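Local coordinates for uncharacterized protein GSU0716 (Geobacter sulfurreducens PCA, PDB 3BIJ) that is of unknown function but belongs to the caspase-like C14 peptidases, so it probably acts as a cysteine-type endopeptidase, at residues 203-208 / 221-226; 241-246 / 272-277. One frame throughout, in Å; residues are numbered along the deposited sequence.

Coming from the N terminus, the chain has already laid down most of the central sheet, strands 4-10 to 127-133, before it reaches strand 201-206. Contact 1 then closes a short loop: 203-208 runs off the end of that strand, and 221-226 starts helix 222-231, which lies against it. Helix 240-250 comes next, and contact 2 closes a second loop when 272-277, beyond strand 258-263 and helix 267-271, returns to 241-246. The two loops follow in series, neither enclosing nor crossing the other. The centres of the two contacts lie about 13 Å apart, with helix 222-231 linking them: it supplies Phe-223 to contact 1, and its Leu-227 and Val-230 touch Phe-243 of contact 2.

Contact 1: 203-208 / 221-226; sequences LLISGC and GAFTGQ
Gly-207 and Phe-223 mark the closest backbone approach, their CA atoms 5.3 Å apart, where the chain leaves strand 201-206 and meets the first turn of the helix begun by Gly-221 at its N-cap. That turn is closed by Gly-225 N bonding to Gly-221 O at 2.8 Å. No hydrogen bond joins the two segments; a single phenylalanine carries the contact. At chi1 166° Phe-223 swings CG to the side opposite its own N, which sends the ring off the helix toward the strand end. Gly-207 CA comes up obliquely to the near side of the ring, 3.7 Å from Phe-223 CD2, and Ser-206 O sits over one face. At the far end Phe-223 CZ meets the methyl branch of Ile-205, CG2, at 3.6 Å, the two side chains crossing at about a right angle. Phe-131 and Asp-133 of the neighbouring parallel strand 127-133 also touch Phe-223, and Ile-247 of helix 240-250 packs on it too. Thr-224, facing another way, bonds through OG1 to Asp-133. This is helix-on-sheet packing of the alpha/beta caspase fold, an aromatic from the helix's first turn set against the end of an inner strand, flanked by 127-133 and 258-263.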
loop_
_atom_site.group_PDB
_atom_site.type_symbol
_atom_site.label_atom_id
_atom_site.label_comp_id
_atom_site.label_asym_id
_atom_site.label_seq_id
_atom_site.Cartn_x
_atom_site.Cartn_y
_atom_site.Cartn_z
ATOM N N LEU A 203 1.771 19.979 -34.846
ATOM C CA LEU A 203 2.212 20.115 -33.466
ATOM C C LEU A 203 1.154 19.341 -32.706
ATOM O O LEU A 203 0.040 19.826 -32.474
ATOM C CB LEU A 203 2.241 21.578 -33.009
ATOM C CG LEU A 203 2.412 21.833 -31.503
ATOM C CD1 LEU A 203 3.505 20.973 -30.967
ATOM C CD2 LEU A 203 2.704 23.297 -31.228
ATOM N N LEU A 204 1.509 18.112 -32.349
ATOM C CA LEU A 204 0.615 17.205 -31.649
ATOM C C LEU A 204 0.965 17.149 -30.165
ATOM O O LEU A 204 2.066 16.745 -29.802
ATOM C CB LEU A 204 0.764 15.828 -32.278
ATOM C CG LEU A 204 -0.471 14.973 -32.535
ATOM C CD1 LEU A 204 -0.129 13.950 -33.609
ATOM C CD2 LEU A 204 -0.950 14.311 -31.246
ATOM N N ILE A 205 0.028 17.566 -29.317
ATOM C CA ILE A 205 0.216 17.546 -27.869
ATOM C C ILE A 205 -0.806 16.574 -27.307
ATOM O O ILE A 205 -2.005 16.859 -27.304
ATOM C CB ILE A 205 -0.021 18.938 -27.239
ATOM C CG1 ILE A 205 1.071 19.918 -27.688
ATOM C CG2 ILE A 205 -0.037 18.834 -25.734
ATOM C CD1 ILE A 205 0.859 21.366 -27.249
ATOM N N SER A 206 -0.335 15.417 -26.847
ATOM C CA SER A 206 -1.221 14.400 -26.285
ATOM C C SER A 206 -1.203 14.404 -24.757
ATOM O O SER A 206 -0.285 14.941 -24.131
ATOM C CB SER A 206 -0.817 13.023 -26.794
ATOM O OG SER A 206 0.530 12.745 -26.446
ATOM N N GLY A 207 -2.213 13.776 -24.160
ATOM C CA GLY A 207 -2.315 13.736 -22.712
ATOM C C GLY A 207 -1.290 12.889 -21.981
ATOM O O GLY A 207 -1.050 13.073 -20.783
ATOM N N CYS A 208 -0.674 11.945 -22.677
ATOM C CA CYS A 208 0.312 11.096 -22.018
ATOM C C CYS A 208 1.305 10.463 -22.994
ATOM O O CYS A 208 1.192 10.631 -24.208
ATOM C CB CYS A 208 -0.412 9.997 -21.231
ATOM S SG CYS A 208 -1.286 8.788 -22.270
ATOM N N GLY A 221 -10.525 15.924 -18.291
ATOM C CA GLY A 221 -9.366 15.058 -18.230
ATOM C C GLY A 221 -8.278 15.619 -17.339
ATOM O O GLY A 221 -8.221 16.819 -17.090
ATOM N N ALA A 222 -7.412 14.755 -16.840
ATOM C CA ALA A 222 -6.335 15.222 -15.995
ATOM C C ALA A 222 -5.518 16.234 -16.796
ATOM O O ALA A 222 -5.213 17.323 -16.313
ATOM C CB ALA A 222 -5.453 14.043 -15.564
ATOM N N PHE A 223 -5.169 15.869 -18.024
ATOM C CA PHE A 223 -4.386 16.751 -18.884
ATOM C C PHE A 223 -5.127 18.069 -19.173
ATOM O O PHE A 223 -4.618 19.162 -18.911
ATOM C CB PHE A 223 -4.043 16.040 -20.205
ATOM C CG PHE A 223 -3.541 16.967 -21.281
ATOM C CD1 PHE A 223 -2.497 17.862 -21.033
ATOM C CD2 PHE A 223 -4.119 16.954 -22.543
ATOM C CE1 PHE A 223 -2.040 18.730 -22.033
ATOM C CE2 PHE A 223 -3.676 17.812 -23.546
ATOM C CZ PHE A 223 -2.634 18.702 -23.291
ATOM N N THR A 224 -6.336 17.958 -19.706
ATOM C CA THR A 224 -7.118 19.140 -20.035
ATOM C C THR A 224 -7.299 20.066 -18.825
ATOM O O THR A 224 -7.201 21.296 -18.936
ATOM C CB THR A 224 -8.512 18.751 -20.596
ATOM O OG1 THR A 224 -8.344 17.896 -21.736
ATOM C CG2 THR A 224 -9.282 19.990 -21.006
ATOM N N GLY A 225 -7.559 19.473 -17.669
ATOM C CA GLY A 225 -7.736 20.265 -16.466
ATOM C C GLY A 225 -6.520 21.127 -16.178
ATOM O O GLY A 225 -6.656 22.298 -15.834
ATOM N N GLN A 226 -5.326 20.557 -16.311
ATOM C CA GLN A 226 -4.125 21.329 -16.060
ATOM C C GLN A 226 -3.831 22.288 -17.202
ATOM O O GLN A 226 -3.201 23.334 -17.000
ATOM C CB GLN A 226 -2.936 20.414 -15.819
ATOM C CG GLN A 226 -3.091 19.631 -14.548
ATOM C CD GLN A 226 -3.312 20.521 -13.346
ATOM O OE1 GLN A 226 -4.128 20.218 -12.479
ATOM N NE2 GLN A 226 -2.581 21.623 -13.282
#

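Contact 2: 241-246 / 272-277; sequences RSFHKA and QRPFTV
Phe-243 and Pro-274 meet in a CH-pi contact that joins helix 240-250 to the C-terminal loop of the caspase-like fold. A chi1 of -172°, with CG trans to N, turns the Phe-243 ring toward that loop. Its CB begins the contact, 4.2 Å from Pro-274 CB. CG is near both CB and CG of the proline, and CD1 also approaches Pro-274 CG, while CD2 makes the closest touch, 3.5 Å from Pro-274 CB. That proline carbon lies over one face of the ring, 3.8 Å from the centroid and 23° off the normal, displaced toward the rim. Farther out, CE2 of Phe-243 still touches Pro-274 CB, at 3.9 Å, before it and CZ reach Phe-275 CE2, each at 4.2 Å, the two side chains crossing at about a right angle. Trp-231 of helix 222-231 meets Phe-275 edge-to-face. Cutting Phe-243 back to an alanine is likely to leave Pro-274 CB without its aromatic face and open a gap beside Phe-275. Within the loop, Arg-273 O accepts from the backbone N and OG1 of Thr-276, both on the same face of its carbonyl plane, with Thr-276 OG1 2.7 Å from Arg-273 O.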
loop_
_atom_site.group_PDB
_atom_site.type_symbol
_atom_site.label_atom_id
_atom_site.label_comp_id
_atom_site.label_asym_id
_atom_site.label_seq_id
_atom_site.Cartn_x
_atom_site.Cartn_y
_atom_site.Cartn_z
ATOM N N ARG A 241 6.092 25.712 -26.367
ATOM C CA ARG A 241 7.022 24.909 -25.594
ATOM C C ARG A 241 6.870 25.234 -24.129
ATOM O O ARG A 241 6.735 24.337 -23.305
ATOM C CB ARG A 241 8.459 25.156 -26.048
ATOM C CG ARG A 241 8.681 24.745 -27.491
ATOM C CD ARG A 241 10.154 24.680 -27.935
ATOM N NE ARG A 241 10.327 23.386 -28.490
ATOM C CZ ARG A 241 10.733 22.861 -29.639
ATOM N NH1 ARG A 241 10.676 21.549 -29.601
ATOM N NH2 ARG A 241 11.174 23.468 -30.736
ATOM N N SER A 242 6.866 26.516 -23.793
ATOM C CA SER A 242 6.712 26.902 -22.394
ATOM C C SER A 242 5.374 26.452 -21.840
ATOM O O SER A 242 5.283 26.069 -20.676
ATOM C CB SER A 242 6.829 28.411 -22.244
ATOM O OG SER A 242 8.109 28.832 -22.650
ATOM N N PHE A 243 4.341 26.508 -22.678
ATOM C CA PHE A 243 3.002 26.119 -22.267
ATOM C C PHE A 243 3.054 24.646 -21.846
ATOM O O PHE A 243 2.634 24.265 -20.748
ATOM C CB PHE A 243 2.043 26.329 -23.436
ATOM C CG PHE A 243 0.604 26.134 -23.089
ATOM C CD1 PHE A 243 0.041 26.786 -22.000
ATOM C CD2 PHE A 243 -0.204 25.330 -23.892
ATOM C CE1 PHE A 243 -1.310 26.641 -21.722
ATOM C CE2 PHE A 243 -1.550 25.176 -23.629
ATOM C CZ PHE A 243 -2.114 25.829 -22.544
ATOM N N HIS A 244 3.618 23.833 -22.728
ATOM C CA HIS A 244 3.761 22.417 -22.501
ATOM C C HIS A 244 4.583 22.138 -21.236
ATOM O O HIS A 244 4.159 21.371 -20.374
ATOM C CB HIS A 244 4.415 21.797 -23.735
ATOM C CG HIS A 244 4.821 20.368 -23.552
ATOM N ND1 HIS A 244 3.905 19.346 -23.425
ATOM C CD2 HIS A 244 6.045 19.794 -23.456
ATOM C CE1 HIS A 244 4.548 18.203 -23.260
ATOM N NE2 HIS A 244 5.845 18.448 -23.275
ATOM N N LYS A 245 5.748 22.769 -21.114
ATOM C CA LYS A 245 6.607 22.556 -19.941
ATOM C C LYS A 245 5.925 22.924 -18.625
ATOM O O LYS A 245 6.130 22.262 -17.599
ATOM C CB LYS A 245 7.915 23.343 -20.081
ATOM C CG LYS A 245 8.817 22.825 -21.197
ATOM C CD LYS A 245 10.104 23.641 -21.322
ATOM C CE LYS A 245 11.004 23.483 -20.086
ATOM N NZ LYS A 245 11.573 22.090 -19.952
ATOM N N ALA A 246 5.107 23.970 -18.658
ATOM C CA ALA A 246 4.386 24.413 -17.465
ATOM C C ALA A 246 3.297 23.407 -17.072
ATOM O O ALA A 246 2.974 23.257 -15.896
ATOM C CB ALA A 246 3.764 25.795 -17.708
ATOM N N GLN A 272 5.007 30.825 -31.227
ATOM C CA GLN A 272 3.812 31.637 -30.990
ATOM C C GLN A 272 3.171 31.325 -29.641
ATOM O O GLN A 272 3.606 30.428 -28.925
ATOM C CB GLN A 272 2.763 31.387 -32.077
ATOM C CG GLN A 272 3.236 31.567 -33.502
ATOM C CD GLN A 272 2.105 31.405 -34.505
ATOM O OE1 GLN A 272 1.408 30.391 -34.519
ATOM N NE2 GLN A 272 1.925 32.404 -35.357
ATOM N N ARG A 273 2.127 32.074 -29.306
ATOM C CA ARG A 273 1.397 31.858 -28.066
ATOM C C ARG A 273 0.480 30.652 -28.306
ATOM O O ARG A 273 -0.149 30.541 -29.357
ATOM C CB ARG A 273 0.588 33.107 -27.704
ATOM C CG ARG A 273 0.329 33.208 -26.201
ATOM C CD ARG A 273 -0.098 34.573 -25.648
ATOM N NE ARG A 273 -1.513 34.656 -25.575
ATOM C CZ ARG A 273 -2.421 34.792 -24.619
ATOM N NH1 ARG A 273 -2.249 34.907 -23.306
ATOM N NH2 ARG A 273 -3.629 34.798 -25.120
ATOM N N PRO A 274 0.384 29.742 -27.329
ATOM C CA PRO A 274 -0.443 28.536 -27.433
ATOM C C PRO A 274 -1.710 28.508 -28.300
ATOM O O PRO A 274 -2.048 27.449 -28.820
ATOM C CB PRO A 274 -0.719 28.162 -25.969
ATOM C CG PRO A 274 -0.451 29.425 -25.207
ATOM C CD PRO A 274 0.750 29.980 -25.924
ATOM N N PHE A 275 -2.428 29.608 -28.483
ATOM C CA PHE A 275 -3.615 29.488 -29.336
ATOM C C PHE A 275 -3.741 30.579 -30.356
ATOM O O PHE A 275 -4.838 30.944 -30.765
ATOM C CB PHE A 275 -4.875 29.427 -28.490
ATOM C CG PHE A 275 -4.980 28.177 -27.674
ATOM C CD1 PHE A 275 -5.346 26.972 -28.263
ATOM C CD2 PHE A 275 -4.699 28.197 -26.317
ATOM C CE1 PHE A 275 -5.431 25.805 -27.508
ATOM C CE2 PHE A 275 -4.778 27.040 -25.552
ATOM C CZ PHE A 275 -5.145 25.842 -26.148
ATOM N N THR A 276 -2.589 31.054 -30.795
ATOM C CA THR A 276 -2.521 32.129 -31.746
ATOM C C THR A 276 -3.053 31.886 -33.157
ATOM O O THR A 276 -2.753 30.888 -33.813
ATOM C CB THR A 276 -1.085 32.643 -31.840
ATOM O OG1 THR A 276 -0.617 32.966 -30.526
ATOM C CG2 THR A 276 -1.026 33.871 -32.702
ATOM N N VAL A 277 -3.862 32.841 -33.599
ATOM C CA VAL A 277 -4.429 32.842 -34.928
ATOM C C VAL A 277 -3.719 33.989 -35.629
ATOM O O VAL A 277 -3.265 33.844 -36.756
ATOM C CB VAL A 277 -5.951 33.121 -34.898
ATOM C CG1 VAL A 277 -6.493 33.228 -36.324
ATOM C CG2 VAL A 277 -6.673 32.007 -34.138
#